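Local coordinates for RNA-induced transcriptional silencing complex protein tas3 (Schizosaccharomyces pombe, PDB 3D1B) that forms, with Ago1 and Chp1, the core of the RITS complex, which links RNA interference to heterochromatin formation and accurate chromosome segregation, at residues I115-E118 and A119-E123. Residues are numbered along the deposited sequence; the frame is centred on the assembly and turned at random.
Sequences ILKE and ASILE
Residues Ile115 to Leu122 form the last turns of helix 109-122, in which the N-H groups of Ala119, Ser120, Ile121 and Leu122 bond in turn to the carbonyls of Ile115, Leu116, Lys117 and Glu118. Ala119 N lies 2.9 Å from Ile115 O; the third bond, Ile121 N to Lys117 O, is slightly longer at 3.1 Å.

The one side-chain pair that meets across this turn is Lys117 with Ile121. Lys117 leaves the helix with CG anti to its backbone N (chi1 -176°), then bends at chi2 (66°) and again at chi4, which brings its outer part across the Ile121 side chain at a slant. Its CE passes 4.0 Å from Ile121 CG1, and NZ comes within 3.7 Å of Ile121 CD1, a contact of van der Waals type on an exposed face. Ile121 also turns its CG1 back along the helix, to 3.2 Å from Lys117 O, while Leu122 CG rests 3.3 Å from Glu118 O.

The face with Ile115 and Ala119 is buried: Ile115 packs on Val94 and Ile98 and Ala119 on Phe90, all of helix 89-105. At its border, the extended Glu118 bonds through OE1 to Ser26 N and Leu122 touches Trp21. Lys117 and Ile121 thus exemplify i to i+4 side-chain contact along the exposed face of an alpha-helix, here the last helix of the all-alpha C-terminal motif of Tas3.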
loop_
_atom_site.group_PDB
_atom_site.type_symbol
_atom_site.label_atom_id
_atom_site.label_comp_id
_atom_site.label_asym_id
_atom_site.label_seq_id
_atom_site.Cartn_x
_atom_site.Cartn_y
_atom_site.Cartn_z
ATOM N N ILE A 115 11.915 -5.903 -16.165
ATOM C CA ILE A 115 11.512 -4.642 -15.550
ATOM C C ILE A 115 12.369 -4.376 -14.310
ATOM O O ILE A 115 12.853 -3.261 -14.097
ATOM C CB ILE A 115 10.023 -4.678 -15.136
ATOM C CG1 ILE A 115 9.140 -4.890 -16.370
ATOM C CG2 ILE A 115 9.642 -3.376 -14.447
ATOM C CD1 ILE A 115 7.669 -5.049 -16.052
ATOM N N LEU A 116 12.563 -5.407 -13.494
ATOM C CA LEU A 116 13.356 -5.263 -12.281
ATOM C C LEU A 116 14.796 -4.886 -12.614
ATOM O O LEU A 116 15.392 -4.034 -11.953
ATOM C CB LEU A 116 13.339 -6.570 -11.474
ATOM C CG LEU A 116 14.247 -6.560 -10.237
ATOM C CD1 LEU A 116 13.739 -5.551 -9.218
ATOM C CD2 LEU A 116 14.292 -7.955 -9.624
ATOM N N LYS A 117 15.349 -5.521 -13.640
ATOM C CA LYS A 117 16.721 -5.247 -14.046
ATOM C C LYS A 117 16.857 -3.797 -14.497
ATOM O O LYS A 117 17.861 -3.139 -14.219
ATOM C CB LYS A 117 17.138 -6.185 -15.180
ATOM C CG LYS A 117 18.594 -6.034 -15.590
ATOM C CD LYS A 117 19.536 -6.473 -14.477
ATOM C CE LYS A 117 20.841 -5.691 -14.520
ATOM N NZ LYS A 117 21.454 -5.697 -15.879
ATOM N N GLU A 118 15.838 -3.298 -15.187
ATOM C CA GLU A 118 15.856 -1.924 -15.668
ATOM C C GLU A 118 15.786 -0.969 -14.479
ATOM O O GLU A 118 16.497 0.037 -14.432
ATOM C CB GLU A 118 14.668 -1.694 -16.602
ATOM C CG GLU A 118 14.851 -0.572 -17.587
ATOM C CD GLU A 118 13.696 -0.489 -18.565
ATOM O OE1 GLU A 118 12.592 -0.108 -18.140
ATOM O OE2 GLU A 118 13.891 -0.817 -19.755
ATOM N N ALA A 119 14.934 -1.292 -13.510
ATOM C CA ALA A 119 14.785 -0.454 -12.326
ATOM C C ALA A 119 16.093 -0.389 -11.546
ATOM O O ALA A 119 16.477 0.669 -11.042
ATOM C CB ALA A 119 13.672 -0.997 -11.432
ATOM N N SER A 120 16.774 -1.525 -11.444
ATOM C CA SER A 120 18.035 -1.582 -10.715
ATOM C C SER A 120 19.081 -0.709 -11.397
ATOM O O SER A 120 19.865 -0.027 -10.732
ATOM C CB SER A 120 18.536 -3.025 -10.637
ATOM O OG SER A 120 19.716 -3.107 -9.853
ATOM N N ILE A 121 19.091 -0.736 -12.727
ATOM C CA ILE A 121 20.039 0.060 -13.503
ATOM C C ILE A 121 19.765 1.558 -13.335
ATOM O O ILE A 121 20.693 2.355 -13.181
ATOM C CB ILE A 121 19.973 -0.317 -15.003
ATOM C CG1 ILE A 121 20.535 -1.729 -15.199
ATOM C CG2 ILE A 121 20.754 0.692 -15.842
ATOM C CD1 ILE A 121 20.386 -2.272 -16.611
ATOM N N LEU A 122 18.494 1.944 -13.356
ATOM C CA LEU A 122 18.142 3.353 -13.196
ATOM C C LEU A 122 18.568 3.884 -11.833
ATOM O O LEU A 122 19.037 5.018 -11.706
ATOM C CB LEU A 122 16.632 3.551 -13.364
ATOM C CG LEU A 122 16.065 3.336 -14.768
ATOM C CD1 LEU A 122 14.546 3.395 -14.718
ATOM C CD2 LEU A 122 16.614 4.400 -15.718
ATOM N N GLU A 123 18.406 3.046 -10.816
ATOM C CA GLU A 123 18.743 3.398 -9.442
ATOM C C GLU A 123 20.249 3.401 -9.186
ATOM O O GLU A 123 20.701 4.213 -8.350
ATOM C CB GLU A 123 18.037 2.425 -8.495
ATOM C CG GLU A 123 18.316 2.637 -7.023
ATOM C CD GLU A 123 17.346 1.870 -6.154
ATOM O OE1 GLU A 123 16.975 0.745 -6.548
ATOM O OE2 GLU A 123 16.952 2.385 -5.085
#